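Local atomic coordinates of acetyltransferase, GNAT family (Listeria monocytogenes str. 4b, PDB entry 2OH1), a protein that probably transfers an acyl group from acetyl-coenzyme A or a related acyl-coenzyme A to an acceptor substrate. Residues Pro87-Ala99 / Phe162-Lys174. Residues are numbered along the deposited sequence; the frame is centred on the assembly and turned at random.
Sequences PSDWDTDLWEDLA and FSGKKNGFYLYQK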
# COMPACT_ATOMS: atom_id res chain seq x y z
N PRO A 87 -5.71 12.44 -2.25
CA PRO A 87 -4.76 12.56 -1.11
C PRO A 87 -5.51 12.71 0.23
O PRO A 87 -6.51 13.44 0.30
CB PRO A 87 -3.99 13.83 -1.43
CG PRO A 87 -4.79 14.56 -2.50
CD PRO A 87 -5.55 13.52 -3.23
N SER A 88 -5.05 11.98 1.24
CA SER A 88 -5.49 12.28 2.62
C SER A 88 -4.99 13.67 3.02
O SER A 88 -4.23 14.36 2.27
CB SER A 88 -4.98 11.24 3.58
OG SER A 88 -3.63 11.59 3.96
N ASP A 89 -5.36 14.13 4.21
CA ASP A 89 -4.87 15.44 4.70
C ASP A 89 -3.33 15.43 4.90
O ASP A 89 -2.65 16.46 4.74
CB ASP A 89 -5.60 15.81 6.02
CG ASP A 89 -7.13 15.88 5.86
OD1 ASP A 89 -7.58 16.31 4.76
OD2 ASP A 89 -7.86 15.53 6.84
N TRP A 90 -2.79 14.27 5.27
CA TRP A 90 -1.36 14.09 5.47
C TRP A 90 -0.66 14.12 4.10
O TRP A 90 0.35 14.80 3.92
CB TRP A 90 -1.11 12.73 6.11
CG TRP A 90 0.32 12.30 6.09
CD1 TRP A 90 0.91 11.49 5.17
CD2 TRP A 90 1.36 12.72 6.98
NE1 TRP A 90 2.24 11.37 5.43
CE2 TRP A 90 2.54 12.09 6.55
CE3 TRP A 90 1.40 13.53 8.10
CZ2 TRP A 90 3.73 12.21 7.22
CZ3 TRP A 90 2.64 13.69 8.75
CH2 TRP A 90 3.74 13.02 8.33
N ASP A 91 -1.21 13.37 3.12
CA ASP A 91 -0.62 13.34 1.76
C ASP A 91 -0.55 14.74 1.23
O ASP A 91 0.44 15.22 0.67
CB ASP A 91 -1.44 12.47 0.79
CG ASP A 91 -1.52 11.04 1.20
OD1 ASP A 91 -0.47 10.50 1.63
OD2 ASP A 91 -2.60 10.37 1.05
N THR A 92 -1.63 15.51 1.43
CA THR A 92 -1.66 16.86 0.89
C THR A 92 -0.62 17.74 1.55
O THR A 92 0.02 18.50 0.86
CB THR A 92 -3.05 17.47 1.10
OG1 THR A 92 -3.99 16.83 0.23
CG2 THR A 92 -3.04 19.00 0.89
N ASP A 93 -0.46 17.65 2.87
CA ASP A 93 0.56 18.43 3.57
C ASP A 93 1.98 18.04 3.13
O ASP A 93 2.82 18.88 2.78
CB ASP A 93 0.42 18.24 5.12
CG ASP A 93 1.35 19.08 5.89
OD1 ASP A 93 1.03 20.27 5.95
OD2 ASP A 93 2.38 18.59 6.39
N LEU A 94 2.23 16.73 3.04
CA LEU A 94 3.53 16.23 2.73
C LEU A 94 4.00 16.61 1.31
O LEU A 94 5.15 16.96 1.12
CB LEU A 94 3.54 14.71 2.93
CG LEU A 94 4.87 14.14 3.24
CD1 LEU A 94 5.36 14.58 4.62
CD2 LEU A 94 4.84 12.62 3.04
N TRP A 95 3.10 16.52 0.34
CA TRP A 95 3.41 16.68 -1.10
C TRP A 95 3.37 18.16 -1.58
O TRP A 95 3.77 18.45 -2.70
CB TRP A 95 2.49 15.76 -1.95
CG TRP A 95 2.95 14.31 -1.86
CD1 TRP A 95 2.66 13.41 -0.88
CD2 TRP A 95 3.90 13.65 -2.73
NE1 TRP A 95 3.33 12.25 -1.10
CE2 TRP A 95 4.09 12.37 -2.24
CE3 TRP A 95 4.57 14.05 -3.93
CZ2 TRP A 95 4.97 11.45 -2.87
CZ3 TRP A 95 5.42 13.14 -4.55
CH2 TRP A 95 5.59 11.87 -4.02
N GLU A 96 2.86 19.04 -0.73
CA GLU A 96 2.91 20.50 -0.97
C GLU A 96 2.33 20.79 -2.34
O GLU A 96 1.20 20.35 -2.62
CB GLU A 96 4.33 21.05 -0.75
CG GLU A 96 4.81 20.81 0.68
CD GLU A 96 6.06 21.57 1.07
OE1 GLU A 96 6.80 22.03 0.16
OE2 GLU A 96 6.28 21.72 2.30
N ASP A 97 3.01 21.51 -3.22
CA ASP A 97 2.34 21.94 -4.45
C ASP A 97 2.17 20.82 -5.48
O ASP A 97 1.56 21.03 -6.53
CB ASP A 97 3.07 23.13 -5.06
CG ASP A 97 3.05 24.35 -4.16
OD1 ASP A 97 1.97 24.70 -3.65
OD2 ASP A 97 4.14 24.94 -3.95
N LEU A 98 2.71 19.64 -5.20
CA LEU A 98 2.39 18.50 -6.02
C LEU A 98 1.06 17.88 -5.63
O LEU A 98 0.53 17.11 -6.39
CB LEU A 98 3.51 17.47 -5.95
CG LEU A 98 4.90 17.83 -6.49
CD1 LEU A 98 5.76 16.57 -6.58
CD2 LEU A 98 4.77 18.51 -7.81
N ALA A 99 0.48 18.26 -4.49
CA ALA A 99 -0.75 17.62 -4.01
C ALA A 99 -1.96 17.86 -4.94
O ALA A 99 -2.96 17.14 -4.88
CB ALA A 99 -1.07 18.04 -2.55
N PHE A 162 12.53 8.88 -6.35
CA PHE A 162 12.70 9.76 -5.26
C PHE A 162 12.36 11.21 -5.64
O PHE A 162 12.84 11.74 -6.65
CB PHE A 162 14.15 9.72 -4.79
CG PHE A 162 14.46 10.71 -3.72
CD1 PHE A 162 13.89 10.58 -2.44
CD2 PHE A 162 15.32 11.79 -3.94
CE1 PHE A 162 14.19 11.49 -1.45
CE2 PHE A 162 15.59 12.69 -2.92
CZ PHE A 162 15.04 12.54 -1.68
N SER A 163 11.48 11.80 -4.85
CA SER A 163 10.87 13.10 -5.15
C SER A 163 11.00 14.14 -4.06
O SER A 163 10.47 15.24 -4.21
CB SER A 163 9.38 12.89 -5.47
OG SER A 163 9.28 12.06 -6.61
N GLY A 164 11.72 13.86 -3.00
CA GLY A 164 12.02 14.87 -1.97
C GLY A 164 11.83 14.33 -0.58
O GLY A 164 11.67 13.12 -0.39
N LYS A 165 11.83 15.24 0.40
CA LYS A 165 11.80 14.82 1.80
C LYS A 165 11.03 15.84 2.63
O LYS A 165 11.11 17.04 2.32
CB LYS A 165 13.21 14.60 2.35
CG LYS A 165 13.92 15.84 2.69
CD LYS A 165 15.38 15.59 3.15
CE LYS A 165 15.46 14.82 4.45
NZ LYS A 165 16.78 15.12 5.11
N LYS A 166 10.28 15.36 3.61
CA LYS A 166 9.57 16.26 4.52
C LYS A 166 9.17 15.49 5.75
O LYS A 166 8.78 14.31 5.68
CB LYS A 166 8.35 16.87 3.86
CG LYS A 166 7.60 17.86 4.77
CD LYS A 166 6.58 18.66 4.02
CE LYS A 166 5.75 19.55 4.96
NZ LYS A 166 4.73 20.35 4.20
N ASN A 167 9.35 16.17 6.91
CA ASN A 167 8.85 15.63 8.18
C ASN A 167 9.42 14.27 8.55
O ASN A 167 8.76 13.47 9.24
CB ASN A 167 7.33 15.63 8.22
CG ASN A 167 6.74 17.05 8.40
OD1 ASN A 167 7.43 17.92 8.88
ND2 ASN A 167 5.51 17.24 8.04
N GLY A 168 10.65 14.01 8.08
CA GLY A 168 11.32 12.75 8.35
C GLY A 168 11.00 11.64 7.40
O GLY A 168 11.33 10.47 7.70
N PHE A 169 10.28 11.96 6.30
CA PHE A 169 9.92 10.99 5.28
C PHE A 169 10.59 11.29 3.95
O PHE A 169 10.74 12.44 3.60
CB PHE A 169 8.38 10.92 5.06
CG PHE A 169 7.61 10.38 6.24
CD1 PHE A 169 7.34 11.20 7.32
CD2 PHE A 169 7.22 9.08 6.28
CE1 PHE A 169 6.68 10.73 8.40
CE2 PHE A 169 6.53 8.59 7.37
CZ PHE A 169 6.26 9.44 8.43
N TYR A 170 10.91 10.26 3.18
CA TYR A 170 11.25 10.43 1.76
C TYR A 170 9.96 10.19 0.93
O TYR A 170 9.14 9.34 1.25
CB TYR A 170 12.33 9.46 1.34
CG TYR A 170 13.66 9.67 1.99
CD1 TYR A 170 14.22 10.94 2.10
CD2 TYR A 170 14.40 8.59 2.41
CE1 TYR A 170 15.48 11.11 2.65
CE2 TYR A 170 15.64 8.73 2.94
CZ TYR A 170 16.20 9.99 3.07
OH TYR A 170 17.47 10.12 3.62
N LEU A 171 9.82 10.97 -0.13
CA LEU A 171 8.66 10.91 -0.99
C LEU A 171 9.06 10.26 -2.33
O LEU A 171 10.06 10.64 -2.92
CB LEU A 171 8.14 12.33 -1.26
CG LEU A 171 7.32 13.02 -0.17
CD1 LEU A 171 8.07 13.21 1.17
CD2 LEU A 171 6.83 14.33 -0.71
N TYR A 172 8.21 9.34 -2.81
CA TYR A 172 8.46 8.57 -4.03
C TYR A 172 7.24 8.63 -4.91
O TYR A 172 6.11 8.56 -4.45
CB TYR A 172 8.74 7.12 -3.71
CG TYR A 172 10.04 6.91 -2.95
CD1 TYR A 172 11.23 6.74 -3.61
CD2 TYR A 172 10.05 6.81 -1.55
CE1 TYR A 172 12.42 6.56 -2.92
CE2 TYR A 172 11.23 6.64 -0.87
CZ TYR A 172 12.41 6.50 -1.55
OH TYR A 172 13.58 6.28 -0.87
N GLN A 173 7.47 8.69 -6.21
CA GLN A 173 6.38 8.58 -7.18
C GLN A 173 6.78 7.82 -8.40
O GLN A 173 7.94 7.80 -8.78
CB GLN A 173 5.82 9.93 -7.55
CG GLN A 173 6.60 10.79 -8.42
CD GLN A 173 5.91 12.13 -8.83
OE1 GLN A 173 4.85 12.52 -8.34
NE2 GLN A 173 6.58 12.85 -9.70
N LYS A 174 5.78 7.18 -8.97
CA LYS A 174 5.96 6.47 -10.21
C LYS A 174 4.99 7.08 -11.21
O LYS A 174 3.78 7.09 -10.99
CB LYS A 174 5.72 5.00 -10.02
CG LYS A 174 6.06 4.20 -11.25
CD LYS A 174 5.75 2.74 -11.19
CE LYS A 174 6.72 1.96 -10.42
NZ LYS A 174 6.77 0.54 -10.90
O HOH W 1 3.90 19.69 8.38
O HOH W 2 3.21 21.90 6.15
O HOH W 3 3.06 16.28 6.89
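Leu94 and Trp95, near the C-terminal end of helix 89-95, meet Leu171 on the hairpin formed by strands 162-166 and 169-174. In one of its two modelled conformers, the Leu171 methyl CD2 sits over the centre of the Trp95 six-membered ring, a CH-pi contact 3.7 Å from CD2 to the centroid, and its other methyl, CD1, lies 3.8 Å from Leu94 CD2. The two methyls of Leu171 are then shared between neighbouring residues of the helix. At its edge the same indole runs up against the strand backbone, with Trp95 CH2 3.4 Å from Tyr172 O. Leu94 CD1 packs instead against CB of Lys166, where the hairpin enters its type I' turn.

One turn earlier, Trp90 presents the CZ2-CH2 edge of its indole to the face of Phe169 in an offset edge-to-face pair, the planes at 75°. With CG anti to the backbone N, the Trp90 ring reaches across to Phe169, while its NE1 hydrogen-bonds to Asp143 OD2.

Polar contacts gather at the turn. Fully extended from chi1 (-178°) onward, Lys166 carries its ammonium to the end of the helix, where NZ donates to Asp93 O (2.8 Å), from above the carbonyl plane, and to the anti lone pair of Glu96 OE2 (2.8 Å) in a salt bridge. Asp93 OD2 adds a long ionic contact to NZ (3.7 Å), supplemented by a water linking OD1 to NZ; a further water bridges OD2 and Asn167 ND2, and a second probably does the same.

In this GNAT fold, helix 89-95 follows strand 77-84 of the mixed sheet, and its axis crosses strand 169-174 at 95°. Strand 139-145 runs beside strand 169-174 and also touches the helix through Arg141 and Asp143, whereas strand 161-166 forms one edge of the sheet.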